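PDB 2W5V: alkaline phosphatase from Antarctic bacterium, which probably hydrolyses phosphate monoesters under alkaline conditions, working with two zinc ions and one magnesium ion. Local coordinates for residues 100-105 against 137-142; 153-158 against 175-180; 236-241 against 249-254; 339-344 against 355-360. The protein carries 1 engineered substitution. One frame throughout, in Å; residues are numbered along the deposited sequence.

Contact 1 (100-105 against 137-142). With MG (magnesium ion), chain I.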
loop_
_atom_site.group_PDB
_atom_site.type_symbol
_atom_site.label_atom_id
_atom_site.label_comp_id
_atom_site.label_asym_id
_atom_site.label_seq_id
_atom_site.Cartn_x
_atom_site.Cartn_y
_atom_site.Cartn_z
ATOM N N ALA B 100 5.629 17.562 -16.216
ATOM C CA ALA B 100 4.963 18.405 -17.214
ATOM C C ALA B 100 4.999 17.824 -18.630
ATOM O O ALA B 100 4.269 18.278 -19.506
ATOM C CB ALA B 100 5.499 19.845 -17.199
ATOM N N ALA B 101 5.837 16.819 -18.863
ATOM C CA ALA B 101 5.906 16.208 -20.193
ATOM C C ALA B 101 4.616 15.470 -20.531
ATOM O O ALA B 101 4.041 14.804 -19.674
ATOM C CB ALA B 101 7.098 15.254 -20.288
ATOM N N ILE B 102 4.174 15.571 -21.783
ATOM C CA ILE B 102 3.005 14.827 -22.242
ATOM C C ILE B 102 3.389 13.954 -23.425
ATOM O O ILE B 102 3.530 14.453 -24.548
ATOM C CB ILE B 102 1.856 15.769 -22.669
ATOM C CG1 ILE B 102 1.419 16.646 -21.494
ATOM C CG2 ILE B 102 0.666 14.965 -23.210
ATOM C CD1 ILE B 102 0.675 15.891 -20.394
ATOM N N GLY B 103 3.568 12.659 -23.172
ATOM C CA GLY B 103 3.907 11.713 -24.222
ATOM C C GLY B 103 5.198 12.060 -24.952
ATOM O O GLY B 103 5.355 11.744 -26.137
ATOM N N VAL B 104 6.118 12.726 -24.256
ATOM C CA VAL B 104 7.456 12.970 -24.798
ATOM C C VAL B 104 8.521 12.509 -23.797
ATOM O O VAL B 104 8.284 12.464 -22.581
ATOM C CB VAL B 104 7.698 14.456 -25.174
ATOM C CG1 VAL B 104 6.727 14.894 -26.250
ATOM C CG2 VAL B 104 7.590 15.352 -23.939
ATOM N N ALA B 105 9.683 12.148 -24.328
ATOM C CA ALA B 105 10.801 11.673 -23.525
ATOM C C ALA B 105 11.534 12.823 -22.850
ATOM O O ALA B 105 11.209 13.992 -23.057
ATOM C CB ALA B 105 11.768 10.858 -24.390
ATOM N N THR B 137 -3.601 13.678 -17.488
ATOM C CA THR B 137 -3.757 12.224 -17.513
ATOM C C THR B 137 -4.320 11.678 -18.845
ATOM O O THR B 137 -3.669 10.845 -19.490
ATOM C CB THR B 137 -4.585 11.708 -16.308
ATOM O OG1 THR B 137 -4.116 12.336 -15.115
ATOM C CG2 THR B 137 -4.431 10.200 -16.161
ATOM N N PRO B 138 -5.519 12.141 -19.260
ATOM C CA PRO B 138 -6.049 11.690 -20.555
ATOM C C PRO B 138 -5.097 12.087 -21.674
ATOM O O PRO B 138 -4.869 11.304 -22.587
ATOM C CB PRO B 138 -7.357 12.489 -20.729
ATOM C CG PRO B 138 -7.603 13.192 -19.485
ATOM C CD PRO B 138 -6.383 13.136 -18.606
ATOM N N ALA B 139 -4.544 13.292 -21.601
ATOM C CA ALA B 139 -3.735 13.823 -22.699
ATOM C C ALA B 139 -2.549 12.915 -23.001
ATOM O O ALA B 139 -2.191 12.703 -24.162
ATOM C CB ALA B 139 -3.245 15.219 -22.374
ATOM N N SER B 140 -1.935 12.391 -21.948
ATOM C CA SER B 140 -0.763 11.546 -22.113
ATOM C C SER B 140 -1.060 10.297 -22.936
ATOM O O SER B 140 -0.141 9.659 -23.443
ATOM C CB SER B 140 -0.181 11.144 -20.753
ATOM O OG SER B 140 0.298 12.279 -20.056
ATOM N N PHE B 141 -2.335 9.949 -23.079
ATOM C CA PHE B 141 -2.693 8.759 -23.844
ATOM C C PHE B 141 -3.005 9.021 -25.331
ATOM O O PHE B 141 -3.159 8.079 -26.102
ATOM C CB PHE B 141 -3.832 7.995 -23.158
ATOM C CG PHE B 141 -3.388 7.259 -21.919
ATOM C CD1 PHE B 141 -3.214 7.939 -20.723
ATOM C CD2 PHE B 141 -3.093 5.905 -21.965
ATOM C CE1 PHE B 141 -2.774 7.281 -19.584
ATOM C CE2 PHE B 141 -2.654 5.236 -20.819
ATOM C CZ PHE B 141 -2.495 5.927 -19.633
ATOM N N TYR B 142 -3.084 10.282 -25.744
ATOM C CA TYR B 142 -3.361 10.559 -27.158
ATOM C C TYR B 142 -2.567 11.710 -27.775
ATOM O O TYR B 142 -2.589 11.878 -28.990
ATOM C CB TYR B 142 -4.857 10.786 -27.397
ATOM C CG TYR B 142 -5.405 12.053 -26.767
ATOM C CD1 TYR B 142 -5.305 13.290 -27.416
ATOM C CD2 TYR B 142 -6.025 12.011 -25.531
ATOM C CE1 TYR B 142 -5.816 14.453 -26.833
ATOM C CE2 TYR B 142 -6.535 13.152 -24.947
ATOM C CZ TYR B 142 -6.434 14.368 -25.596
ATOM O OH TYR B 142 -6.950 15.487 -24.980
HETATM MG MG MG I . -5.279 13.574 -13.723
HETATM O O HOH W 1 -6.380 14.370 -15.565
HETATM O O HOH W 2 -6.498 14.667 -12.259
HETATM O O HOH W 3 -3.982 15.470 -13.924
#

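Contact 2 (153-158 against 175-180)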
loop_
_atom_site.group_PDB
_atom_site.type_symbol
_atom_site.label_atom_id
_atom_site.label_comp_id
_atom_site.label_asym_id
_atom_site.label_seq_id
_atom_site.Cartn_x
_atom_site.Cartn_y
_atom_site.Cartn_z
ATOM N N GLU B 153 -3.113 23.108 -27.757
ATOM C CA GLU B 153 -2.333 22.231 -28.633
ATOM C C GLU B 153 -2.766 20.778 -28.458
ATOM O O GLU B 153 -2.887 20.023 -29.425
ATOM C CB GLU B 153 -0.838 22.367 -28.334
ATOM C CG GLU B 153 0.057 21.454 -29.174
ATOM C CD GLU B 153 1.544 21.631 -28.866
ATOM O OE1 GLU B 153 2.015 22.789 -28.817
ATOM O OE2 GLU B 153 2.248 20.612 -28.696
ATOM N N ILE B 154 -2.977 20.378 -27.208
ATOM C CA ILE B 154 -3.415 19.026 -26.902
ATOM C C ILE B 154 -4.771 18.725 -27.538
ATOM O O ILE B 154 -4.976 17.647 -28.101
ATOM C CB ILE B 154 -3.447 18.791 -25.374
ATOM C CG1 ILE B 154 -2.014 18.613 -24.869
ATOM C CG2 ILE B 154 -4.296 17.570 -25.031
ATOM C CD1 ILE B 154 -1.848 18.772 -23.378
ATOM N N ALA B 155 -5.690 19.680 -27.459
ATOM C CA ALA B 155 -6.986 19.525 -28.110
ATOM C C ALA B 155 -6.824 19.299 -29.615
ATOM O O ALA B 155 -7.455 18.414 -30.194
ATOM C CB ALA B 155 -7.859 20.736 -27.848
ATOM N N MET B 156 -5.982 20.103 -30.254
ATOM C CA MET B 156 -5.709 19.907 -31.672
ATOM C C MET B 156 -5.093 18.528 -31.937
ATOM O O MET B 156 -5.387 17.911 -32.960
ATOM C CB MET B 156 -4.785 21.004 -32.212
ATOM C CG MET B 156 -4.518 20.882 -33.702
ATOM S SD MET B 156 -5.961 21.356 -34.681
ATOM C CE MET B 156 -6.089 23.092 -34.255
ATOM N N ASP B 157 -4.237 18.056 -31.027
ATOM C CA ASP B 157 -3.646 16.718 -31.148
ATOM C C ASP B 157 -4.715 15.620 -31.166
ATOM O O ASP B 157 -4.547 14.586 -31.821
ATOM C CB ASP B 157 -2.661 16.443 -30.005
ATOM C CG ASP B 157 -1.356 17.217 -30.146
ATOM O OD1 ASP B 157 -1.064 17.738 -31.249
ATOM O OD2 ASP B 157 -0.610 17.295 -29.144
ATOM N N MET B 158 -5.802 15.838 -30.434
ATOM C CA MET B 158 -6.902 14.876 -30.416
ATOM C C MET B 158 -7.379 14.587 -31.836
ATOM O O MET B 158 -7.657 13.441 -32.191
ATOM C CB MET B 158 -8.065 15.393 -29.558
ATOM C CG MET B 158 -9.331 14.526 -29.611
ATOM S SD MET B 158 -9.118 12.952 -28.760
ATOM C CE MET B 158 -9.337 13.468 -27.057
ATOM N N THR B 175 -13.682 24.941 -28.596
ATOM C CA THR B 175 -14.609 25.902 -29.189
ATOM C C THR B 175 -14.479 27.336 -28.683
ATOM O O THR B 175 -15.157 28.231 -29.186
ATOM C CB THR B 175 -16.066 25.474 -28.975
ATOM O OG1 THR B 175 -16.407 25.636 -27.594
ATOM C CG2 THR B 175 -16.268 24.029 -29.391
ATOM N N LYS B 176 -13.640 27.554 -27.680
ATOM C CA LYS B 176 -13.432 28.898 -27.154
ATOM C C LYS B 176 -11.957 29.102 -26.859
ATOM O O LYS B 176 -11.556 29.289 -25.708
ATOM C CB LYS B 176 -14.291 29.133 -25.909
ATOM C CG LYS B 176 -15.786 28.994 -26.180
ATOM C CD LYS B 176 -16.626 29.209 -24.933
ATOM C CE LYS B 176 -18.093 28.912 -25.215
ATOM N NZ LYS B 176 -18.958 29.158 -24.027
ATOM N N ARG B 177 -11.159 29.058 -27.922
ATOM C CA ARG B 177 -9.705 29.061 -27.821
ATOM C C ARG B 177 -9.144 30.463 -28.022
ATOM O O ARG B 177 -9.786 31.319 -28.635
ATOM C CB ARG B 177 -9.111 28.121 -28.872
ATOM C CG ARG B 177 -9.628 26.685 -28.802
ATOM C CD ARG B 177 -9.471 25.959 -30.139
ATOM N NE ARG B 177 -8.111 26.046 -30.663
ATOM C CZ ARG B 177 -7.139 25.176 -30.394
ATOM N NH1 ARG B 177 -7.362 24.136 -29.595
ATOM N NH2 ARG B 177 -5.936 25.351 -30.924
ATOM N N LYS B 178 -7.941 30.694 -27.510
ATOM C CA LYS B 178 -7.283 31.983 -27.671
ATOM C C LYS B 178 -6.942 32.234 -29.137
ATOM O O LYS B 178 -6.872 33.382 -29.572
ATOM C CB LYS B 178 -6.018 32.061 -26.810
ATOM C CG LYS B 178 -6.225 31.733 -25.333
ATOM C CD LYS B 178 -6.632 32.947 -24.505
ATOM C CE LYS B 178 -8.144 33.147 -24.485
ATOM N NZ LYS B 178 -8.561 34.185 -23.493
ATOM N N ASP B 179 -6.733 31.164 -29.900
ATOM C CA ASP B 179 -6.414 31.298 -31.325
ATOM C C ASP B 179 -7.674 31.312 -32.185
ATOM O O ASP B 179 -7.598 31.283 -33.412
ATOM C CB ASP B 179 -5.477 30.178 -31.789
ATOM C CG ASP B 179 -6.131 28.802 -31.732
ATOM O OD1 ASP B 179 -7.310 28.714 -31.329
ATOM O OD2 ASP B 179 -5.462 27.806 -32.092
ATOM N N LYS B 180 -8.827 31.322 -31.525
ATOM C CA LYS B 180 -10.124 31.468 -32.187
ATOM C C LYS B 180 -10.482 30.358 -33.188
ATOM O O LYS B 180 -11.536 30.413 -33.814
ATOM C CB LYS B 180 -10.227 32.841 -32.862
ATOM C CG LYS B 180 -11.651 33.368 -32.977
ATOM C CD LYS B 180 -11.765 34.530 -33.969
ATOM C CE LYS B 180 -10.879 35.717 -33.591
ATOM N NZ LYS B 180 -9.474 35.575 -34.076
#

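Contact 3 (236-241 against 249-254). With MG (magnesium ion), chain I.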
loop_
_atom_site.group_PDB
_atom_site.type_symbol
_atom_site.label_atom_id
_atom_site.label_comp_id
_atom_site.label_asym_id
_atom_site.label_seq_id
_atom_site.Cartn_x
_atom_site.Cartn_y
_atom_site.Cartn_z
ATOM N N ASP B 236 -18.822 2.158 -19.214
ATOM C CA ASP B 236 -19.655 1.074 -19.725
ATOM C C ASP B 236 -20.023 1.324 -21.185
ATOM O O ASP B 236 -20.094 0.397 -21.999
ATOM C CB ASP B 236 -20.926 0.938 -18.893
ATOM C CG ASP B 236 -21.707 -0.311 -19.238
ATOM O OD1 ASP B 236 -21.207 -1.419 -18.940
ATOM O OD2 ASP B 236 -22.814 -0.187 -19.807
ATOM N N LEU B 237 -20.270 2.585 -21.507
ATOM C CA LEU B 237 -20.586 2.961 -22.878
ATOM C C LEU B 237 -19.368 2.720 -23.779
ATOM O O LEU B 237 -19.498 2.182 -24.883
ATOM C CB LEU B 237 -21.015 4.426 -22.937
ATOM C CG LEU B 237 -21.584 4.911 -24.266
ATOM C CD1 LEU B 237 -22.848 4.136 -24.614
ATOM C CD2 LEU B 237 -21.867 6.398 -24.191
ATOM N N ALA B 238 -18.188 3.111 -23.299
ATOM C CA ALA B 238 -16.946 2.909 -24.045
ATOM C C ALA B 238 -16.742 1.429 -24.340
ATOM O O ALA B 238 -16.400 1.044 -25.454
ATOM C CB ALA B 238 -15.756 3.460 -23.265
ATOM N N ILE B 239 -16.950 0.601 -23.329
ATOM C CA ILE B 239 -16.824 -0.838 -23.507
ATOM C C ILE B 239 -17.730 -1.368 -24.625
ATOM O O ILE B 239 -17.282 -2.114 -25.498
ATOM C CB ILE B 239 -17.119 -1.586 -22.206
ATOM C CG1 ILE B 239 -15.969 -1.372 -21.219
ATOM C CG2 ILE B 239 -17.312 -3.064 -22.497
ATOM C CD1 ILE B 239 -16.284 -1.844 -19.795
ATOM N N GLN B 240 -18.998 -0.978 -24.603
ATOM C CA GLN B 240 -19.936 -1.437 -25.624
ATOM C C GLN B 240 -19.565 -0.908 -26.995
ATOM O O GLN B 240 -19.630 -1.633 -27.986
ATOM C CB GLN B 240 -21.361 -1.008 -25.289
ATOM C CG GLN B 240 -21.836 -1.443 -23.924
ATOM C CD GLN B 240 -23.263 -1.020 -23.670
ATOM O OE1 GLN B 240 -24.202 -1.603 -24.220
ATOM N NE2 GLN B 240 -23.439 0.007 -22.843
ATOM N N PHE B 241 -19.178 0.360 -27.063
ATOM C CA PHE B 241 -18.886 0.958 -28.358
ATOM C C PHE B 241 -17.635 0.348 -28.973
ATOM O O PHE B 241 -17.595 0.075 -30.173
ATOM C CB PHE B 241 -18.700 2.468 -28.241
ATOM C CG PHE B 241 -18.415 3.137 -29.560
ATOM C CD1 PHE B 241 -19.450 3.438 -30.432
ATOM C CD2 PHE B 241 -17.120 3.465 -29.925
ATOM C CE1 PHE B 241 -19.203 4.049 -31.648
ATOM C CE2 PHE B 241 -16.860 4.083 -31.144
ATOM C CZ PHE B 241 -17.904 4.374 -32.007
ATOM N N PHE B 249 -10.275 -4.177 -27.499
ATOM C CA PHE B 249 -10.221 -2.775 -27.116
ATOM C C PHE B 249 -9.255 -2.479 -25.981
ATOM O O PHE B 249 -8.902 -3.355 -25.194
ATOM C CB PHE B 249 -11.626 -2.254 -26.773
ATOM C CG PHE B 249 -12.251 -2.903 -25.549
ATOM C CD1 PHE B 249 -11.926 -2.462 -24.270
ATOM C CD2 PHE B 249 -13.185 -3.928 -25.684
ATOM C CE1 PHE B 249 -12.504 -3.039 -23.143
ATOM C CE2 PHE B 249 -13.778 -4.508 -24.562
ATOM C CZ PHE B 249 -13.432 -4.064 -23.292
ATOM N N PHE B 250 -8.822 -1.227 -25.927
ATOM C CA PHE B 250 -8.084 -0.691 -24.803
ATOM C C PHE B 250 -8.805 0.571 -24.327
ATOM O O PHE B 250 -9.152 1.426 -25.138
ATOM C CB PHE B 250 -6.650 -0.336 -25.222
ATOM C CG PHE B 250 -5.902 0.430 -24.173
ATOM C CD1 PHE B 250 -5.192 -0.233 -23.182
ATOM C CD2 PHE B 250 -5.946 1.813 -24.152
ATOM C CE1 PHE B 250 -4.524 0.468 -22.203
ATOM C CE2 PHE B 250 -5.280 2.530 -23.181
ATOM C CZ PHE B 250 -4.566 1.856 -22.198
ATOM N N ILE B 251 -9.041 0.681 -23.022
ATOM C CA ILE B 251 -9.679 1.867 -22.437
ATOM C C ILE B 251 -8.873 2.343 -21.240
ATOM O O ILE B 251 -8.412 1.528 -20.438
ATOM C CB ILE B 251 -11.118 1.543 -21.946
ATOM C CG1 ILE B 251 -12.031 1.222 -23.123
ATOM C CG2 ILE B 251 -11.700 2.688 -21.126
ATOM C CD1 ILE B 251 -13.321 0.508 -22.711
ATOM N N MET B 252 -8.681 3.654 -21.131
ATOM C CA MET B 252 -8.189 4.269 -19.900
ATOM C C MET B 252 -9.309 5.170 -19.385
ATOM O O MET B 252 -9.758 6.062 -20.100
ATOM C CB MET B 252 -6.928 5.107 -20.152
ATOM C CG MET B 252 -6.233 5.590 -18.868
ATOM S SD MET B 252 -7.060 6.954 -17.999
ATOM C CE MET B 252 -6.822 8.282 -19.195
ATOM N N SER B 253 -9.774 4.905 -18.168
ATOM C CA SER B 253 -10.750 5.760 -17.488
ATOM C C SER B 253 -10.134 6.347 -16.219
ATOM O O SER B 253 -9.517 5.628 -15.427
ATOM C CB SER B 253 -12.004 4.969 -17.105
ATOM O OG SER B 253 -12.624 4.430 -18.256
ATOM N N GLU B 254 -10.321 7.644 -16.010
ATOM C CA GLU B 254 -9.671 8.306 -14.891
ATOM C C GLU B 254 -10.665 8.894 -13.906
ATOM O O GLU B 254 -11.571 9.630 -14.298
ATOM C CB GLU B 254 -8.750 9.420 -15.385
ATOM C CG GLU B 254 -8.010 10.095 -14.245
ATOM C CD GLU B 254 -7.452 11.448 -14.610
ATOM O OE1 GLU B 254 -7.916 12.051 -15.597
ATOM O OE2 GLU B 254 -6.553 11.913 -13.887
HETATM MG MG MG I . -5.279 13.574 -13.723
HETATM O O HOH W 1 -6.380 14.370 -15.565
HETATM O O HOH W 2 -6.498 14.667 -12.259
HETATM O O HOH W 3 -3.982 15.470 -13.924
#

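Contact 4 (339-344 against 355-360)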
loop_
_atom_site.group_PDB
_atom_site.type_symbol
_atom_site.label_atom_id
_atom_site.label_comp_id
_atom_site.label_asym_id
_atom_site.label_seq_id
_atom_site.Cartn_x
_atom_site.Cartn_y
_atom_site.Cartn_z
ATOM N N ALA B 339 5.683 11.219 -2.622
ATOM C CA ALA B 339 6.432 10.208 -3.355
ATOM C C ALA B 339 6.268 8.775 -2.827
ATOM O O ALA B 339 7.096 7.915 -3.130
ATOM C CB ALA B 339 7.920 10.589 -3.412
ATOM N N THR B 340 5.213 8.497 -2.065
ATOM C CA THR B 340 4.985 7.112 -1.618
ATOM C C THR B 340 4.810 6.164 -2.796
ATOM O O THR B 340 4.331 6.556 -3.859
ATOM C CB THR B 340 3.739 6.978 -0.714
ATOM O OG1 THR B 340 3.536 5.590 -0.386
ATOM C CG2 THR B 340 2.513 7.513 -1.433
ATOM N N LEU B 341 5.209 4.908 -2.603
ATOM C CA LEU B 341 4.873 3.870 -3.561
ATOM C C LEU B 341 3.350 3.758 -3.624
ATOM O O LEU B 341 2.645 4.078 -2.659
ATOM C CB LEU B 341 5.466 2.518 -3.145
ATOM C CG LEU B 341 6.987 2.372 -3.037
ATOM C CD1 LEU B 341 7.362 0.934 -2.643
ATOM C CD2 LEU B 341 7.647 2.732 -4.322
ATOM N N ILE B 342 2.852 3.294 -4.762
ATOM C CA ILE B 342 1.420 3.262 -5.048
ATOM C C ILE B 342 0.968 1.839 -5.385
ATOM O O ILE B 342 1.603 1.162 -6.179
ATOM C CB ILE B 342 1.125 4.188 -6.257
ATOM C CG1 ILE B 342 1.357 5.662 -5.873
ATOM C CG2 ILE B 342 -0.262 3.924 -6.846
ATOM C CD1 ILE B 342 0.396 6.187 -4.806
ATOM N N PRO B 343 -0.149 1.393 -4.798
ATOM C CA PRO B 343 -0.691 0.059 -5.090
ATOM C C PRO B 343 -1.175 -0.078 -6.527
ATOM O O PRO B 343 -1.743 0.860 -7.099
ATOM C CB PRO B 343 -1.894 -0.065 -4.139
ATOM C CG PRO B 343 -1.764 1.047 -3.161
ATOM C CD PRO B 343 -0.960 2.132 -3.816
ATOM N N VAL B 344 -0.929 -1.249 -7.102
ATOM C CA VAL B 344 -1.466 -1.627 -8.395
ATOM C C VAL B 344 -2.331 -2.853 -8.165
ATOM O O VAL B 344 -1.914 -3.788 -7.473
ATOM C CB VAL B 344 -0.339 -2.052 -9.346
ATOM C CG1 VAL B 344 -0.915 -2.599 -10.662
ATOM C CG2 VAL B 344 0.626 -0.891 -9.575
ATOM N N ILE B 355 2.276 -8.154 -10.201
ATOM C CA ILE B 355 2.605 -8.241 -8.771
ATOM C C ILE B 355 4.047 -7.806 -8.505
ATOM O O ILE B 355 4.760 -7.414 -9.421
ATOM C CB ILE B 355 2.351 -9.651 -8.204
ATOM C CG1 ILE B 355 3.321 -10.673 -8.803
ATOM C CG2 ILE B 355 0.893 -10.070 -8.439
ATOM C CD1 ILE B 355 3.080 -12.094 -8.300
ATOM N N GLY B 356 4.481 -7.855 -7.252
ATOM C CA GLY B 356 5.809 -7.369 -6.919
ATOM C C GLY B 356 5.929 -5.850 -6.952
ATOM O O GLY B 356 4.929 -5.121 -6.981
ATOM N N ILE B 357 7.165 -5.365 -6.949
ATOM C CA ILE B 357 7.427 -3.934 -6.842
ATOM C C ILE B 357 8.256 -3.509 -8.039
ATOM O O ILE B 357 9.228 -4.180 -8.389
ATOM C CB ILE B 357 8.207 -3.616 -5.552
ATOM C CG1 ILE B 357 7.430 -4.131 -4.333
ATOM C CG2 ILE B 357 8.489 -2.109 -5.440
ATOM C CD1 ILE B 357 8.095 -3.791 -2.967
ATOM N N TYR B 358 7.873 -2.404 -8.676
ATOM C CA TYR B 358 8.559 -1.979 -9.901
ATOM C C TYR B 358 8.366 -0.490 -10.182
ATOM O O TYR B 358 7.599 0.204 -9.492
ATOM C CB TYR B 358 8.104 -2.832 -11.098
ATOM C CG TYR B 358 6.601 -3.051 -11.162
ATOM C CD1 TYR B 358 5.783 -2.203 -11.903
ATOM C CD2 TYR B 358 6.001 -4.103 -10.470
ATOM C CE1 TYR B 358 4.401 -2.391 -11.956
ATOM C CE2 TYR B 358 4.617 -4.300 -10.517
ATOM C CZ TYR B 358 3.825 -3.444 -11.265
ATOM O OH TYR B 358 2.453 -3.627 -11.318
ATOM N N GLU B 359 9.070 0.010 -11.194
ATOM C CA GLU B 359 8.941 1.417 -11.558
ATOM C C GLU B 359 7.613 1.630 -12.271
ATOM O O GLU B 359 7.149 0.745 -12.989
ATOM C CB GLU B 359 10.104 1.853 -12.451
ATOM C CG GLU B 359 11.468 1.727 -11.778
ATOM C CD GLU B 359 11.714 2.794 -10.718
ATOM O OE1 GLU B 359 10.871 3.705 -10.565
ATOM O OE2 GLU B 359 12.765 2.725 -10.043
ATOM N N ASN B 360 6.994 2.794 -12.055
ATOM C CA ASN B 360 5.742 3.128 -12.742
ATOM C C ASN B 360 5.756 2.894 -14.256
ATOM O O ASN B 360 4.752 2.450 -14.821
ATOM C CB ASN B 360 5.248 4.555 -12.415
ATOM C CG ASN B 360 6.221 5.653 -12.845
ATOM O OD1 ASN B 360 7.337 5.394 -13.300
ATOM N ND2 ASN B 360 5.789 6.900 -12.690
#

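Contact 1 (100-105 against 137-142)
A methyl group set against a hydroxyl is the oddity here: Ile102 CD1 lies 3.6 Å from Ser140 OG, and no hydrogen bond passes directly between the two segments. Ser140 OG is not left unpaired by this greasy neighbour, because it bonds back to Ala136 O one helical turn earlier and also pairs with Thr89 OG1. The same Thr89 oxygen bonds to Gly103 N, so helix 86-93 supplies a polar link between two segments that share no hydrogen bond of their own. CG1 of Ile102 stands anti to the carbonyl carbon (chi1 -60°) and CG2 anti to the backbone N, which parts the two branches: CD1 goes to the serine, while CG2 packs 4.0 Å from Ala139 CB and 3.8 Å from Ala139 O. Gly103 follows with a positive phi, a backbone shape glycine adopts easily, and a beta carbon there would point at Ser140 O. All three touching residues are buried. The short helix that carries Ala139 starts close to the engineered Asp135 and presents Thr137, whose OG1 binds magnesium at 2.2 Å. Asp43, Glu254 and three waters complete that shell, the third metal site characteristic of alkaline phosphatases.

Contact 2 (153-158 against 175-180)
Arg177 NH1 is gripped by two backbone carbonyls, Glu152 O and Tyr173 O, while Ala155 CB of helix 151-158 touches the same nitrogen at 3.9 Å, at the edge of the guanidinium and near its plane. The other nitrogens hold Asp179 side-on, one to each carboxylate oxygen. Arg177 NH2 reaches Asp179 OD2 at 2.8 Å in a nearly straight bond (162°) close to the guanidinium plane; NE meets Asp179 OD1 at 2.9 Å, tilted from that plane, on the syn lone pair. A type I turn from Arg177 to Lys180 brings the two residues together, and the bend of the arginine at chi3 (52°) turns its head toward the carboxylate. With its rotation fixed in this way, the group offers a flat surface to Met156, whose CE rests over one face, 4.0 Å from NH2, the two side chains crossing at about a right angle. Were Arg177 replaced by an alanine, the Asp179 carboxylate would probably lose its charged mate, the carbonyls of Glu152 and Tyr173 this donor, and the Met156 methyl the flat face beneath it. The contact thus ties the loop between helices 172-175 and 183-188 to helix 151-158, with Val183 touching both Met156 and Arg177.

Contact 3 (236-241 against 249-254)
Helix-on-sheet packing in an alpha/beta fold brings Ala238 and Ile239 of helix 230-242 onto Ile251 and Phe249 of strand 249-255. Ile251 CD1 does most of the touching: it meets Ile239 CG1 at 3.6 Å and Ala238 CB at 3.9 Å, and so sits between two successive residues of the helix. With CG1 anti to the carbonyl carbon (chi1 -67°) and the chain extended beyond it, the tip of Ile251 arrives against the helix backbone, and it crosses Ile239 at about a right angle. The other branch of Ile239 goes elsewhere, its CG2 approaching Phe249 CZ obliquely at 4.1 Å. The segment axes run nearly antiparallel, 165° between their directions and 9.2 Å apart at closest, as expected where a helix leads through a short connection into a strand of the sheet it covers. That strand lies between strands 36-42 and 124-129, and Ile38 of the former packs against both Ile239 and Phe249. Farther along it, Glu254 points into the metal site: OE2 binds magnesium at 2.1 Å, while OE1 accepts a 2.8 Å hydrogen bond from water 1, itself a ligand of the ion, and another from Ser256.

Contact 4 (339-344 against 355-360)
Tyr358 leaves its strand with CB directed away from segment 339-344, yet its far end touches Val344. The turn comes at once: CG stands between the backbone N and the carbonyl carbon (chi1 44°), which swings the ring back toward the neighbouring strands. Along the way the ring packs on Ile72 and forms a cation-pi pair with Lys366. At the far end of the ring CZ comes within 4.4 Å of Val344 CG2, an oblique approach, and the hydroxyl makes the closest contact, with OH 3.6 Å from Val344 CG1 and 3.7 Å from CG2. The phenol oxygen therefore lies against the fork of the valine, the two side chains crossing at about a right angle, while its polar need is met by a hydrogen bond to Phe354 O.

The strands concerned are not sheet neighbours. Strand 68-73 runs between them, antiparallel to 342-347 and parallel to 356-359, the outermost strand within this chain at this end of the large mixed sheet. Val344 and Tyr358 thus reach across a middle strand, and both pack on its Ile72. Ile357, next to Tyr358 in an extended strand, turns to the other side of the sheet and makes a looser contact, its CG2 4.3 Å from Leu341 CD1. Just before Leu341, Thr340 OG1 donates to Leu341 O at 2.9 Å, in the carbonyl plane and on a lone pair. The second subunit borders this end: its Ser51 hydrogen-bonds to Leu341 N, and its Phe54 packs on the leucine side chain.

Contacts 1 and 3 belong to the buried core and share one magnesium ion, to which 137-142 gives a hydroxyl and 249-254 a carboxylate; Phe141 and Pro138 of the first also pack on Met252 of the second. Contact 2 lies farther out, its centre about 22 Å from the centre of the chain, and there a charged group enters, an arginine paired with an aspartate of its own loop and touched by the helix only through alkyl groups; Tyr142 and Ala139 still join it to contact 1. Contact 4 is partly buried, on the opposite side of the centre from contact 2, and borders the second subunit. It reaches the same large sheet as contact 3, but bridges two strands separated by a third.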